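Local coordinates for protein GTN Reductase (Agrobacterium tumefaciens, PDB 5N6G) that binds flavin mononucleotide and probably reduces activated carbon-carbon double bonds with electrons from NADH or NADPH, as an ene-reductase of the Old Yellow Enzyme family, at residues A[21-26]-A[228-233]; A[174-179]-A[263-268]. All coordinates share one frame; numbering follows the deposited sequence.

Contact 1 (A[21-26]-A[228-233]). With FMN (flavin mononucleotide), chain B; 8OZ (2-Phenylacrylic acid), chain C.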
loop_
_atom_site.group_PDB
_atom_site.type_symbol
_atom_site.label_atom_id
_atom_site.label_comp_id
_atom_site.label_asym_id
_atom_site.label_seq_id
_atom_site.Cartn_x
_atom_site.Cartn_y
_atom_site.Cartn_z
ATOM N N MET A 21 -11.308 1.573 -0.914
ATOM C CA MET A 21 -10.543 2.110 -2.036
ATOM C C MET A 21 -9.082 1.702 -1.874
ATOM O O MET A 21 -8.390 2.140 -0.934
ATOM C CB MET A 21 -10.678 3.628 -2.128
ATOM C CG MET A 21 -9.842 4.233 -3.238
ATOM S SD MET A 21 -10.181 5.981 -3.404
ATOM C CE MET A 21 -8.835 6.513 -4.471
ATOM N N ALA A 22 -8.620 0.841 -2.773
ATOM C CA ALA A 22 -7.245 0.376 -2.734
ATOM C C ALA A 22 -6.268 1.528 -3.003
ATOM O O ALA A 22 -6.630 2.544 -3.615
ATOM C CB ALA A 22 -7.022 -0.717 -3.769
ATOM N N PRO A 23 -5.016 1.380 -2.567
ATOM C CA PRO A 23 -4.019 2.438 -2.794
ATOM C C PRO A 23 -3.698 2.557 -4.277
ATOM O O PRO A 23 -3.473 1.551 -4.956
ATOM C CB PRO A 23 -2.803 1.956 -2.002
ATOM C CG PRO A 23 -2.976 0.445 -1.905
ATOM C CD PRO A 23 -4.471 0.246 -1.799
ATOM N N LEU A 24 -3.676 3.790 -4.783
ATOM C CA LEU A 24 -3.468 4.025 -6.205
ATOM C C LEU A 24 -2.545 5.223 -6.427
ATOM O O LEU A 24 -2.994 6.372 -6.358
ATOM C CB LEU A 24 -4.802 4.258 -6.894
ATOM C CG LEU A 24 -5.798 3.100 -6.840
ATOM C CD1 LEU A 24 -7.211 3.638 -7.014
ATOM C CD2 LEU A 24 -5.432 2.090 -7.908
ATOM N N THR A 25 -1.292 4.948 -6.767
ATOM C CA THR A 25 -0.346 5.977 -7.216
ATOM C C THR A 25 -0.838 6.650 -8.488
ATOM O O THR A 25 -1.125 5.991 -9.498
ATOM C CB THR A 25 1.023 5.323 -7.449
ATOM O OG1 THR A 25 1.535 4.877 -6.191
ATOM C CG2 THR A 25 2.031 6.293 -8.058
ATOM N N ARG A 26 -0.950 7.983 -8.447
ATOM C CA ARG A 26 -1.412 8.740 -9.599
ATOM C C ARG A 26 -0.433 9.804 -10.073
ATOM O O ARG A 26 -0.667 10.388 -11.125
ATOM C CB ARG A 26 -2.771 9.416 -9.300
ATOM C CG ARG A 26 -3.829 8.502 -8.623
ATOM C CD ARG A 26 -4.217 7.293 -9.460
ATOM N NE ARG A 26 -4.644 7.694 -10.799
ATOM C CZ ARG A 26 -5.874 8.086 -11.120
ATOM N NH1 ARG A 26 -6.838 8.097 -10.208
ATOM N NH2 ARG A 26 -6.141 8.455 -12.351
ATOM N N GLY A 228 -2.338 -0.983 10.042
ATOM C CA GLY A 228 -2.558 -2.127 9.173
ATOM C C GLY A 228 -1.366 -2.336 8.253
ATOM O O GLY A 228 -0.369 -1.621 8.324
ATOM N N ILE A 229 -1.462 -3.367 7.422
ATOM C CA ILE A 229 -0.333 -3.720 6.563
ATOM C C ILE A 229 -0.875 -4.331 5.287
ATOM O O ILE A 229 -1.857 -5.076 5.315
ATOM C CB ILE A 229 0.632 -4.689 7.282
ATOM C CG1 ILE A 229 1.889 -4.961 6.456
ATOM C CG2 ILE A 229 -0.097 -5.970 7.702
ATOM C CD1 ILE A 229 3.033 -5.517 7.287
ATOM N N ARG A 230 -0.207 -4.064 4.172
ATOM C CA ARG A 230 -0.540 -4.684 2.896
ATOM C C ARG A 230 0.522 -5.714 2.524
ATOM O O ARG A 230 1.717 -5.411 2.547
ATOM C CB ARG A 230 -0.659 -3.633 1.789
ATOM C CG ARG A 230 -1.284 -4.217 0.532
ATOM C CD ARG A 230 -1.577 -3.196 -0.527
ATOM N NE ARG A 230 -2.815 -3.533 -1.220
ATOM C CZ ARG A 230 -3.083 -3.273 -2.496
ATOM N NH1 ARG A 230 -2.181 -2.737 -3.282
ATOM N NH2 ARG A 230 -4.276 -3.577 -2.977
ATOM N N LEU A 231 0.085 -6.897 2.104
ATOM C CA LEU A 231 0.955 -8.015 1.762
ATOM C C LEU A 231 0.556 -8.562 0.399
ATOM O O LEU A 231 -0.612 -8.499 0.011
ATOM C CB LEU A 231 0.864 -9.148 2.812
ATOM C CG LEU A 231 1.184 -8.734 4.240
ATOM C CD1 LEU A 231 0.759 -9.879 5.192
ATOM C CD2 LEU A 231 2.670 -8.396 4.338
ATOM N N SER A 232 1.518 -9.130 -0.325
ATOM C CA SER A 232 1.278 -9.625 -1.678
ATOM C C SER A 232 2.173 -10.844 -1.891
ATOM O O SER A 232 3.280 -10.742 -2.446
ATOM C CB SER A 232 1.539 -8.540 -2.730
ATOM O OG SER A 232 2.835 -7.959 -2.574
ATOM N N PRO A 233 1.722 -12.025 -1.448
ATOM C CA PRO A 233 2.629 -13.189 -1.357
ATOM C C PRO A 233 3.260 -13.645 -2.664
ATOM O O PRO A 233 4.377 -14.177 -2.630
ATOM C CB PRO A 233 1.715 -14.286 -0.785
ATOM C CG PRO A 233 0.675 -13.560 -0.020
ATOM C CD PRO A 233 0.460 -12.247 -0.721
HETATM N N1 FMN B . -0.743 -0.771 -4.953
HETATM C C2 FMN B . -0.196 -0.271 -3.796
HETATM O O2 FMN B . -0.019 -0.991 -2.787
HETATM N N3 FMN B . 0.140 1.063 -3.728
HETATM C C4 FMN B . 0.021 1.982 -4.754
HETATM O O4 FMN B . 0.308 3.165 -4.574
HETATM C C4A FMN B . -0.527 1.440 -5.978
HETATM N N5 FMN B . -0.704 2.254 -6.989
HETATM C C5A FMN B . -1.376 1.763 -8.096
HETATM C C6 FMN B . -1.675 2.642 -9.130
HETATM C C7 FMN B . -2.445 2.233 -10.210
HETATM C C7M FMN B . -2.771 3.233 -11.292
HETATM C C8 FMN B . -2.920 0.919 -10.272
HETATM C C8M FMN B . -3.809 0.461 -11.396
HETATM C C9 FMN B . -2.604 0.026 -9.252
HETATM C C9A FMN B . -1.843 0.445 -8.161
HETATM N N10 FMN B . -1.603 -0.402 -7.058
HETATM C C10 FMN B . -0.922 0.056 -5.964
HETATM C "C1'" FMN B . -2.259 -1.718 -7.033
HETATM C "C2'" FMN B . -3.723 -1.588 -6.636
HETATM O "O2'" FMN B . -3.842 -1.132 -5.283
HETATM C "C3'" FMN B . -4.505 -2.894 -6.785
HETATM O "O3'" FMN B . -3.865 -3.922 -6.033
HETATM C "C4'" FMN B . -4.638 -3.366 -8.232
HETATM O "O4'" FMN B . -5.152 -2.312 -9.050
HETATM C "C5'" FMN B . -5.493 -4.614 -8.353
HETATM O "O5'" FMN B . -6.840 -4.347 -7.913
HETATM P P FMN B . -8.106 -4.133 -8.906
HETATM O O1P FMN B . -8.254 -5.438 -9.659
HETATM O O2P FMN B . -7.701 -3.004 -9.840
HETATM O O3P FMN B . -9.238 -3.807 -8.001
HETATM C C4 8OZ C . 1.827 1.645 -10.028
HETATM C C5 8OZ C . 2.722 2.620 -10.406
HETATM C C6 8OZ C . 3.672 3.058 -9.511
HETATM C C7 8OZ C . 3.719 2.536 -8.231
HETATM C C8 8OZ C . 2.628 -0.380 -6.161
HETATM C C 8OZ C . 2.936 1.938 -5.417
HETATM O O 8OZ C . 2.454 -0.786 -5.037
HETATM C C1 8OZ C . 2.786 1.088 -6.422
HETATM C C2 8OZ C . 2.809 1.566 -7.833
HETATM C C3 8OZ C . 1.868 1.112 -8.752
HETATM O O1 8OZ C . 2.710 -1.183 -7.193
#

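Contact 2 (A[174-179]-A[263-268]). With FMN (flavin mononucleotide), chain B; 8OZ (2-Phenylacrylic acid), chain C.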
loop_
_atom_site.group_PDB
_atom_site.type_symbol
_atom_site.label_atom_id
_atom_site.label_comp_id
_atom_site.label_asym_id
_atom_site.label_seq_id
_atom_site.Cartn_x
_atom_site.Cartn_y
_atom_site.Cartn_z
ATOM N N GLY A 174 -5.344 6.303 10.588
ATOM C CA GLY A 174 -4.379 5.244 10.776
ATOM C C GLY A 174 -3.474 5.178 9.561
ATOM O O GLY A 174 -3.496 6.064 8.701
ATOM N N VAL A 175 -2.684 4.117 9.504
ATOM C CA VAL A 175 -1.771 3.888 8.394
ATOM C C VAL A 175 -1.879 2.449 7.924
ATOM O O VAL A 175 -2.176 1.529 8.696
ATOM C CB VAL A 175 -0.296 4.188 8.733
ATOM C CG1 VAL A 175 -0.142 5.623 9.239
ATOM C CG2 VAL A 175 0.285 3.201 9.728
ATOM N N GLU A 176 -1.593 2.265 6.647
ATOM C CA GLU A 176 -1.321 0.962 6.066
ATOM C C GLU A 176 0.161 0.912 5.730
ATOM O O GLU A 176 0.632 1.687 4.892
ATOM C CB GLU A 176 -2.163 0.716 4.813
ATOM C CG GLU A 176 -1.841 -0.600 4.120
ATOM C CD GLU A 176 -2.748 -0.904 2.931
ATOM O OE1 GLU A 176 -3.893 -1.411 3.122
ATOM O OE2 GLU A 176 -2.289 -0.673 1.789
ATOM N N ILE A 177 0.890 0.002 6.357
ATOM C CA ILE A 177 2.295 -0.175 6.005
ATOM C C ILE A 177 2.364 -0.862 4.648
ATOM O O ILE A 177 1.824 -1.953 4.463
ATOM C CB ILE A 177 3.025 -0.994 7.078
ATOM C CG1 ILE A 177 3.100 -0.238 8.396
ATOM C CG2 ILE A 177 4.411 -1.335 6.614
ATOM C CD1 ILE A 177 3.342 -1.145 9.611
ATOM N N HIS A 178 3.037 -0.237 3.684
ATOM C CA HIS A 178 3.238 -0.864 2.377
ATOM C C HIS A 178 4.308 -1.940 2.486
ATOM O O HIS A 178 5.508 -1.647 2.481
ATOM C CB HIS A 178 3.634 0.164 1.334
ATOM C CG HIS A 178 3.431 -0.296 -0.071
ATOM N ND1 HIS A 178 3.414 -1.626 -0.432
ATOM C CD2 HIS A 178 3.215 0.405 -1.212
ATOM C CE1 HIS A 178 3.172 -1.728 -1.727
ATOM N NE2 HIS A 178 3.063 -0.509 -2.228
ATOM N N ALA A 179 3.890 -3.201 2.550
ATOM C CA ALA A 179 4.830 -4.309 2.631
ATOM C C ALA A 179 4.618 -5.253 1.463
ATOM O O ALA A 179 4.801 -6.473 1.582
ATOM C CB ALA A 179 4.699 -5.052 3.955
ATOM N N PHE A 263 -5.914 -4.179 10.593
ATOM C CA PHE A 263 -6.295 -4.855 9.361
ATOM C C PHE A 263 -5.075 -5.439 8.669
ATOM O O PHE A 263 -3.943 -4.960 8.816
ATOM C CB PHE A 263 -7.068 -3.927 8.391
ATOM C CG PHE A 263 -6.294 -2.714 7.910
ATOM C CD1 PHE A 263 -6.341 -1.527 8.638
ATOM C CD2 PHE A 263 -5.544 -2.750 6.735
ATOM C CE1 PHE A 263 -5.644 -0.391 8.216
ATOM C CE2 PHE A 263 -4.849 -1.608 6.303
ATOM C CZ PHE A 263 -4.900 -0.443 7.043
ATOM N N ILE A 264 -5.350 -6.498 7.903
ATOM C CA ILE A 264 -4.426 -7.101 6.955
ATOM C C ILE A 264 -5.060 -6.954 5.581
ATOM O O ILE A 264 -6.208 -7.369 5.381
ATOM C CB ILE A 264 -4.181 -8.599 7.240
ATOM C CG1 ILE A 264 -3.905 -8.862 8.734
ATOM C CG2 ILE A 264 -3.082 -9.133 6.309
ATOM C CD1 ILE A 264 -2.605 -8.257 9.243
ATOM N N HIS A 265 -4.321 -6.378 4.641
ATOM C CA HIS A 265 -4.776 -6.158 3.280
ATOM C C HIS A 265 -3.941 -7.034 2.361
ATOM O O HIS A 265 -2.720 -6.860 2.279
ATOM C CB HIS A 265 -4.642 -4.672 2.939
ATOM C CG HIS A 265 -5.158 -4.278 1.600
ATOM N ND1 HIS A 265 -5.204 -2.962 1.210
ATOM C CD2 HIS A 265 -5.629 -4.996 0.554
ATOM C CE1 HIS A 265 -5.701 -2.878 -0.010
ATOM N NE2 HIS A 265 -5.967 -4.097 -0.434
ATOM N N VAL A 266 -4.582 -7.989 1.692
ATOM C CA VAL A 266 -3.877 -9.003 0.913
ATOM C C VAL A 266 -4.210 -8.856 -0.565
ATOM O O VAL A 266 -5.388 -8.828 -0.951
ATOM C CB VAL A 266 -4.209 -10.423 1.411
ATOM C CG1 VAL A 266 -5.698 -10.711 1.317
ATOM C CG2 VAL A 266 -3.421 -11.468 0.637
ATOM N N VAL A 267 -3.163 -8.792 -1.386
ATOM C CA VAL A 267 -3.256 -8.883 -2.842
ATOM C C VAL A 267 -3.228 -10.358 -3.199
ATOM O O VAL A 267 -2.235 -11.054 -2.946
ATOM C CB VAL A 267 -2.097 -8.136 -3.527
ATOM C CG1 VAL A 267 -2.169 -8.278 -5.050
ATOM C CG2 VAL A 267 -2.073 -6.656 -3.125
ATOM N N GLU A 268 -4.299 -10.832 -3.822
ATOM C CA GLU A 268 -4.440 -12.227 -4.197
ATOM C C GLU A 268 -3.989 -12.392 -5.644
ATOM O O GLU A 268 -4.695 -11.993 -6.575
ATOM C CB GLU A 268 -5.886 -12.673 -3.993
ATOM C CG GLU A 268 -6.291 -12.562 -2.525
ATOM C CD GLU A 268 -7.765 -12.842 -2.263
ATOM O OE1 GLU A 268 -8.630 -12.476 -3.097
ATOM O OE2 GLU A 268 -8.046 -13.419 -1.195
HETATM N N1 FMN B . -0.743 -0.771 -4.953
HETATM C C2 FMN B . -0.196 -0.271 -3.796
HETATM O O2 FMN B . -0.019 -0.991 -2.787
HETATM N N3 FMN B . 0.140 1.063 -3.728
HETATM C C4 FMN B . 0.021 1.982 -4.754
HETATM O O4 FMN B . 0.308 3.165 -4.574
HETATM C C4A FMN B . -0.527 1.440 -5.978
HETATM N N5 FMN B . -0.704 2.254 -6.989
HETATM C C5A FMN B . -1.376 1.763 -8.096
HETATM C C6 FMN B . -1.675 2.642 -9.130
HETATM C C7 FMN B . -2.445 2.233 -10.210
HETATM C C7M FMN B . -2.771 3.233 -11.292
HETATM C C8 FMN B . -2.920 0.919 -10.272
HETATM C C8M FMN B . -3.809 0.461 -11.396
HETATM C C9 FMN B . -2.604 0.026 -9.252
HETATM C C9A FMN B . -1.843 0.445 -8.161
HETATM N N10 FMN B . -1.603 -0.402 -7.058
HETATM C C10 FMN B . -0.922 0.056 -5.964
HETATM C "C1'" FMN B . -2.259 -1.718 -7.033
HETATM C "C2'" FMN B . -3.723 -1.588 -6.636
HETATM O "O2'" FMN B . -3.842 -1.132 -5.283
HETATM C "C3'" FMN B . -4.505 -2.894 -6.785
HETATM O "O3'" FMN B . -3.865 -3.922 -6.033
HETATM C "C4'" FMN B . -4.638 -3.366 -8.232
HETATM O "O4'" FMN B . -5.152 -2.312 -9.050
HETATM C "C5'" FMN B . -5.493 -4.614 -8.353
HETATM O "O5'" FMN B . -6.840 -4.347 -7.913
HETATM P P FMN B . -8.106 -4.133 -8.906
HETATM O O1P FMN B . -8.254 -5.438 -9.659
HETATM O O2P FMN B . -7.701 -3.004 -9.840
HETATM O O3P FMN B . -9.238 -3.807 -8.001
HETATM C C4 8OZ C . 1.827 1.645 -10.028
HETATM C C5 8OZ C . 2.722 2.620 -10.406
HETATM C C6 8OZ C . 3.672 3.058 -9.511
HETATM C C7 8OZ C . 3.719 2.536 -8.231
HETATM C C8 8OZ C . 2.628 -0.380 -6.161
HETATM C C 8OZ C . 2.936 1.938 -5.417
HETATM O O 8OZ C . 2.454 -0.786 -5.037
HETATM C C1 8OZ C . 2.786 1.088 -6.422
HETATM C C2 8OZ C . 2.809 1.566 -7.833
HETATM C C3 8OZ C . 1.868 1.112 -8.752
HETATM O O1 8OZ C . 2.710 -1.183 -7.193
#

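Contact 1 (A[21-26]-A[228-233])
The FMN site at the mouth of a TIM barrel is where Pro23 and Arg230 meet, the first from the loop after strand 19-21, the second from strand 227-231. Only 105 Å² is buried between the segments and no hydrogen bond joins them directly; the flavin is the mediator. The two side chains come from opposite directions, and Pro23 CG lies over one face of the Arg230 guanidinium, toward its rim, 3.6 Å from NH1. Ala22 CB adds an oblique contact with NH2. Arg230 reaches this far because CG stands anti to the backbone N (chi1 -168°), and the chain then bends at chi3. Its NH1 donates to the pyrimidine carbonyl FMN O2 at 2.8 Å, while NH2 donates to the ribityl hydroxyl O3' at 3.1 Å. The positive charge beside O2 and N1 would probably favour electron density there, helping to stabilise reduced flavin. FMN O2' in turn donates to Pro23 O at 2.7 Å, so this hydroxyl bridges the segments, firmly to Pro23 O and only weakly to Arg230 NH1. Gln97 flanks the pair from strand 94-99. Further along the loop, Thr25 meets the other long edge of the isoalloxazine: its backbone N donates to FMN N5 over 2.8 Å at 165°, and Thr25 OG1 donates to FMN O4 at 2.7 Å.

Contact 2 (A[174-179]-A[263-268])
Glu176 and His265 reach each other inside the barrel from strands 174-178 and 263-267, whose axes approach to 8.7 Å at 40°, too far apart for backbone pairing. Side chains therefore carry the contact. Glu176 puts CG anti to its N (chi1 176°) and stays extended beyond, which brings OE1 to the His265 imidazole. There ND1 donates to Glu176 OE1 at 2.8 Å, with an N-H...O angle of 153°; the oxygen lies close to the ring plane and is met on its syn side, somewhat out of the carboxylate plane. This bond helps to set the rotation of the imidazole and implies a proton on ND1. The other oxygen, OE2, has a weak hydrogen bond from Gln97. Phe263 takes the less usual first torsion, CG lying between the backbone N and carbonyl carbon, and its side chain crosses that of Glu176 at about a right angle. The ring presents its edge: CE2 is 3.3 Å from Glu176 OE1, and CZ is 3.7 Å from Glu176 CB. Val175 O stands oblique to the ring, 3.7 Å from Phe263 CZ. Side chains of these two strands, which flank 227-231, thus interdigitate inside the closed parallel barrel. At its C-terminal end His178 NE2 donates to the carboxylate oxygen O of 2-phenylacrylic acid at 2.9 Å and, with Asn181, holds the ligand: the His/Asn pair familiar in Old Yellow Enzymes.

In the fold
From the N terminus, the chain leaves strand 19-21, enters the loop of contact 1, and passes through strands 50-57, 94-99 and 174-178 before strand 227-231 closes that long loop, 202 residues on. Contact 2 opens within this interval, at 174-179, and closes beyond it at 263-268, so the two cross. Strand 227-231 lies between the two strands of contact 2 in the barrel sheet, as its backbone shows: Gly228 O is 2.8 Å from Ile177 N, and Leu231 N is 2.8 Å from His265 O, both probable hydrogen bonds. Arg230 also packs beside Glu176 and His265. Together the contacts join the loop after the first strand to the fourth, fifth and sixth strands, at and beneath the flavin site.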